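Local coordinates for protein replisome organizer (Bacillus phage SPP1, PDB 1NO1) that probably loads the replicative helicase during SPP1 phage DNA replication and probably also holds that helicase inhibited, at residues 32-40 / 59-67. Sequence-based numbering, arbitrary orientation.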
ATOM      1  N   ALA A  32      -6.502  -5.513  -7.398  1.00 34.46           N
ATOM      2  CA  ALA A  32      -5.619  -4.960  -8.430  1.00 34.57           C
ATOM      3  C   ALA A  32      -4.171  -4.753  -7.944  1.00 34.69           C
ATOM      4  O   ALA A  32      -3.229  -5.094  -8.660  1.00 34.84           O
ATOM      5  CB  ALA A  32      -6.195  -3.659  -9.007  1.00 33.94           C
ATOM      6  N   TRP A  33      -3.978  -4.199  -6.740  1.00 34.23           N
ATOM      7  CA  TRP A  33      -2.615  -4.054  -6.205  1.00 33.66           C
ATOM      8  C   TRP A  33      -1.920  -5.456  -6.078  1.00 34.67           C
ATOM      9  O   TRP A  33      -0.693  -5.609  -6.288  1.00 35.82           O
ATOM     10  CB  TRP A  33      -2.600  -3.230  -4.883  1.00 32.91           C
ATOM     11  CG  TRP A  33      -2.836  -1.727  -5.022  1.00 30.89           C
ATOM     12  CD1 TRP A  33      -3.628  -1.085  -5.971  1.00 31.03           C
ATOM     13  CD2 TRP A  33      -2.257  -0.676  -4.225  1.00 30.32           C
ATOM     14  NE1 TRP A  33      -3.580   0.278  -5.778  1.00 31.16           N
ATOM     15  CE2 TRP A  33      -2.750   0.556  -4.722  1.00 29.33           C
ATOM     16  CE3 TRP A  33      -1.374  -0.651  -3.130  1.00 33.56           C
ATOM     17  CZ2 TRP A  33      -2.359   1.797  -4.195  1.00 31.54           C
ATOM     18  CZ3 TRP A  33      -1.010   0.592  -2.569  1.00 33.32           C
ATOM     19  CH2 TRP A  33      -1.503   1.798  -3.107  1.00 32.29           C
ATOM     20  N   HIS A  34      -2.702  -6.494  -5.798  1.00 35.58           N
ATOM     21  CA  HIS A  34      -2.146  -7.861  -5.679  1.00 36.00           C
ATOM     22  C   HIS A  34      -1.532  -8.434  -6.962  1.00 36.22           C
ATOM     23  O   HIS A  34      -0.650  -9.266  -6.892  1.00 37.31           O
ATOM     24  CB  HIS A  34      -3.170  -8.847  -5.104  1.00 35.23           C
ATOM     25  CG  HIS A  34      -2.666 -10.260  -5.009  1.00 35.99           C
ATOM     26  ND1 HIS A  34      -3.182 -11.291  -5.773  1.00 38.58           N
ATOM     27  CD2 HIS A  34      -1.707 -10.819  -4.230  1.00 37.13           C
ATOM     28  CE1 HIS A  34      -2.561 -12.420  -5.472  1.00 38.09           C
ATOM     29  NE2 HIS A  34      -1.665 -12.163  -4.532  1.00 38.21           N
ATOM     30  N   ARG A  35      -1.990  -7.992  -8.121  1.00 36.82           N
ATOM     31  CA  ARG A  35      -1.420  -8.432  -9.393  1.00 37.13           C
ATOM     32  C   ARG A  35       0.037  -7.987  -9.491  1.00 37.05           C
ATOM     33  O   ARG A  35       0.868  -8.652 -10.131  1.00 37.05           O
ATOM     34  CB  ARG A  35      -2.210  -7.837 -10.575  1.00 36.96           C
ATOM     35  CG  ARG A  35      -3.577  -8.467 -10.815  1.00 38.88           C
ATOM     36  CD  ARG A  35      -4.479  -7.734 -11.855  1.00 42.76           C
ATOM     37  NE  ARG A  35      -5.910  -8.063 -11.685  1.00 47.70           N
ATOM     38  CZ  ARG A  35      -6.932  -7.189 -11.850  1.00 49.78           C
ATOM     39  NH1 ARG A  35      -6.699  -5.922 -12.220  1.00 47.27           N
ATOM     40  NH2 ARG A  35      -8.191  -7.593 -11.663  1.00 49.27           N
ATOM     41  N   VAL A  36       0.320  -6.827  -8.914  1.00 36.44           N
ATOM     42  CA  VAL A  36       1.670  -6.339  -8.858  1.00 36.47           C
ATOM     43  C   VAL A  36       2.374  -6.905  -7.620  1.00 37.29           C
ATOM     44  O   VAL A  36       3.491  -7.384  -7.720  1.00 37.55           O
ATOM     45  CB  VAL A  36       1.688  -4.811  -8.770  1.00 36.81           C
ATOM     46  CG1 VAL A  36       3.056  -4.315  -8.426  1.00 35.12           C
ATOM     47  CG2 VAL A  36       1.217  -4.188 -10.103  1.00 36.31           C
ATOM     48  N   LEU A  37       1.712  -6.896  -6.463  1.00 36.92           N
ATOM     49  CA  LEU A  37       2.404  -7.272  -5.224  1.00 36.71           C
ATOM     50  C   LEU A  37       2.705  -8.759  -4.986  1.00 36.40           C
ATOM     51  O   LEU A  37       3.452  -9.075  -4.078  1.00 36.41           O
ATOM     52  CB  LEU A  37       1.732  -6.626  -3.991  1.00 36.16           C
ATOM     53  CG  LEU A  37       1.868  -5.097  -3.937  1.00 36.59           C
ATOM     54  CD1 LEU A  37       1.102  -4.453  -2.776  1.00 36.23           C
ATOM     55  CD2 LEU A  37       3.325  -4.670  -3.835  1.00 36.33           C
ATOM     56  N   ALA A  38       2.153  -9.675  -5.784  1.00 36.39           N
ATOM     57  CA  ALA A  38       2.444 -11.117  -5.579  1.00 36.46           C
ATOM     58  C   ALA A  38       3.913 -11.508  -5.741  1.00 36.72           C
ATOM     59  O   ALA A  38       4.353 -12.570  -5.274  1.00 35.19           O
ATOM     60  CB  ALA A  38       1.581 -12.009  -6.510  1.00 36.59           C
ATOM     61  N   GLU A  39       4.686 -10.663  -6.406  1.00 37.49           N
ATOM     62  CA  GLU A  39       6.091 -11.020  -6.597  1.00 38.41           C
ATOM     63  C   GLU A  39       7.002 -10.520  -5.450  1.00 38.19           C
ATOM     64  O   GLU A  39       8.161 -10.933  -5.380  1.00 38.43           O
ATOM     65  CB  GLU A  39       6.593 -10.573  -7.989  1.00 39.19           C
ATOM     66  N   TYR A  40       6.457  -9.691  -4.544  1.00 37.07           N
ATOM     67  CA  TYR A  40       7.219  -9.072  -3.446  1.00 36.37           C
ATOM     68  C   TYR A  40       6.961  -9.629  -2.018  1.00 36.01           C
ATOM     69  O   TYR A  40       5.966 -10.301  -1.789  1.00 36.54           O
ATOM     70  CB  TYR A  40       6.982  -7.547  -3.474  1.00 36.18           C
ATOM     71  CG  TYR A  40       7.453  -6.965  -4.764  1.00 36.44           C
ATOM     72  CD1 TYR A  40       6.610  -6.958  -5.885  1.00 37.96           C
ATOM     73  CD2 TYR A  40       8.775  -6.524  -4.907  1.00 35.72           C
ATOM     74  CE1 TYR A  40       7.053  -6.482  -7.114  1.00 39.12           C
ATOM     75  CE2 TYR A  40       9.231  -6.027  -6.113  1.00 38.27           C
ATOM     76  CZ  TYR A  40       8.362  -6.008  -7.219  1.00 42.16           C
ATOM     77  OH  TYR A  40       8.802  -5.540  -8.437  1.00 43.80           O
ATOM     78  N   PRO A  59      -0.738  10.645  -0.730  1.00 35.87           N
ATOM     79  CA  PRO A  59      -0.613   9.187  -0.596  1.00 36.18           C
ATOM     80  C   PRO A  59       0.088   8.550  -1.802  1.00 36.83           C
ATOM     81  O   PRO A  59       0.034   9.108  -2.903  1.00 37.95           O
ATOM     82  CB  PRO A  59      -2.073   8.708  -0.517  1.00 35.88           C
ATOM     83  CG  PRO A  59      -2.884   9.936  -0.219  1.00 35.66           C
ATOM     84  CD  PRO A  59      -2.136  11.110  -0.782  1.00 35.38           C
ATOM     85  N   PRO A  60       0.755   7.418  -1.607  1.00 36.68           N
ATOM     86  CA  PRO A  60       1.502   6.750  -2.690  1.00 36.34           C
ATOM     87  C   PRO A  60       0.657   5.922  -3.658  1.00 37.00           C
ATOM     88  O   PRO A  60      -0.459   5.573  -3.302  1.00 37.86           O
ATOM     89  CB  PRO A  60       2.399   5.774  -1.903  1.00 35.23           C
ATOM     90  CG  PRO A  60       1.513   5.387  -0.749  1.00 35.02           C
ATOM     91  CD  PRO A  60       0.953   6.747  -0.305  1.00 35.77           C
ATOM     92  N   THR A  61       1.176   5.612  -4.853  1.00 36.82           N
ATOM     93  CA  THR A  61       0.529   4.631  -5.735  1.00 37.01           C
ATOM     94  C   THR A  61       1.305   3.334  -5.529  1.00 37.94           C
ATOM     95  O   THR A  61       2.346   3.342  -4.858  1.00 36.73           O
ATOM     96  CB  THR A  61       0.723   5.021  -7.158  1.00 37.31           C
ATOM     97  OG1 THR A  61       2.139   5.205  -7.402  1.00 36.38           O
ATOM     98  CG2 THR A  61       0.117   6.403  -7.388  1.00 37.12           C
ATOM     99  N   VAL A  62       0.851   2.227  -6.121  1.00 37.34           N
ATOM    100  CA  VAL A  62       1.589   0.992  -5.882  1.00 36.75           C
ATOM    101  C   VAL A  62       2.953   1.107  -6.475  1.00 37.82           C
ATOM    102  O   VAL A  62       3.899   0.525  -5.936  1.00 38.02           O
ATOM    103  CB  VAL A  62       0.878  -0.306  -6.442  1.00 37.80           C
ATOM    104  CG1 VAL A  62       0.871  -0.328  -7.919  1.00 34.28           C
ATOM    105  CG2 VAL A  62       1.561  -1.592  -5.915  1.00 36.45           C
ATOM    106  N   SER A  63       3.127   1.839  -7.583  1.00 37.87           N
ATOM    107  CA  SER A  63       4.506   1.922  -8.083  1.00 37.36           C
ATOM    108  C   SER A  63       5.448   2.653  -7.122  1.00 38.12           C
ATOM    109  O   SER A  63       6.652   2.450  -7.154  1.00 38.71           O
ATOM    110  CB  SER A  63       4.586   2.560  -9.450  1.00 37.05           C
ATOM    111  OG  SER A  63       4.514   3.968  -9.356  1.00 39.17           O
ATOM    112  N   ASP A  64       4.940   3.534  -6.283  1.00 38.91           N
ATOM    113  CA  ASP A  64       5.862   4.258  -5.398  1.00 40.48           C
ATOM    114  C   ASP A  64       6.493   3.362  -4.288  1.00 41.73           C
ATOM    115  O   ASP A  64       7.389   3.819  -3.577  1.00 42.72           O
ATOM    116  CB  ASP A  64       5.124   5.407  -4.672  1.00 39.96           C
ATOM    117  CG  ASP A  64       4.793   6.599  -5.590  1.00 40.77           C
ATOM    118  OD1 ASP A  64       5.715   7.135  -6.239  1.00 39.35           O
ATOM    119  OD2 ASP A  64       3.636   7.076  -5.706  1.00 39.21           O
ATOM    120  N   LEU A  65       5.991   2.142  -4.086  1.00 42.52           N
ATOM    121  CA  LEU A  65       6.467   1.300  -2.982  1.00 43.69           C
ATOM    122  C   LEU A  65       7.419   0.187  -3.398  1.00 43.91           C
ATOM    123  O   LEU A  65       7.946  -0.530  -2.553  1.00 44.16           O
ATOM    124  CB  LEU A  65       5.283   0.700  -2.198  1.00 43.15           C
ATOM    125  CG  LEU A  65       4.227   1.718  -1.776  1.00 41.61           C
ATOM    126  CD1 LEU A  65       2.936   1.102  -1.284  1.00 38.37           C
ATOM    127  CD2 LEU A  65       4.794   2.681  -0.683  1.00 43.81           C
ATOM    128  N   LEU A  66       7.686   0.056  -4.679  1.00 45.05           N
ATOM    129  CA  LEU A  66       8.556  -1.041  -5.115  1.00 46.37           C
ATOM    130  C   LEU A  66      10.049  -0.759  -4.969  1.00 48.46           C
ATOM    131  O   LEU A  66      10.892  -1.689  -5.058  1.00 49.00           O
ATOM    132  CB  LEU A  66       8.236  -1.466  -6.537  1.00 45.30           C
ATOM    133  CG  LEU A  66       6.748  -1.718  -6.761  1.00 41.73           C
ATOM    134  CD1 LEU A  66       6.581  -2.404  -8.113  1.00 35.71           C
ATOM    135  CD2 LEU A  66       6.131  -2.558  -5.635  1.00 39.62           C
ATOM    136  N   LYS A  67      10.395   0.510  -4.767  1.00 50.07           N
ATOM    137  CA  LYS A  67      11.802   0.856  -4.480  1.00 51.44           C
ATOM    138  C   LYS A  67      11.880   2.053  -3.500  1.00 51.96           C
ATOM    139  O   LYS A  67      10.850   2.465  -2.878  1.00 51.78           O
ATOM    140  CB  LYS A  67      12.597   1.112  -5.779  1.00 52.22           C
TER
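Val62 CB stands over one face of the Trp33 indole, 4.0 Å from the centroid of the six-membered ring and 16° off the normal, a CH-pi contact. Val62 N lies over the same ring, 3.8 Å from Trp33 CZ2, while Pro60 O comes to its edge near the plane, 3.9 Å from Trp33 CH2. The Tyr40 ring takes Leu66 CD2 over the centre of one face and has Val36 O, from its own segment, at the edge in its plane; Tyr40 OH makes a van der Waals contact with Leu66 CD1. Between the two aromatic groups the contact is aliphatic. Val62 CG2, anti to its backbone N, runs on past the indole to Val36 CG1 at 4.0 Å and meets Leu37 CG tip to tip. Leu66 uses both branches: CD1 against Val36 CG1 and CD2 3.9 Å from Leu37 CD2. Asp64 OD2 ties the turn 61-64, accepting from Thr61 N (3.0 Å, 176°) by its anti lone pair and from Thr61 OG1 from above the carboxylate plane. The contact thus packs the segment after helix 42-55 against the C-terminal part of helix 26-37 and the type I turn from Leu37 to Tyr40, with Trp33 also on Leu10 of helix 3-16 and Leu65 on Leu49 of helix 42-55.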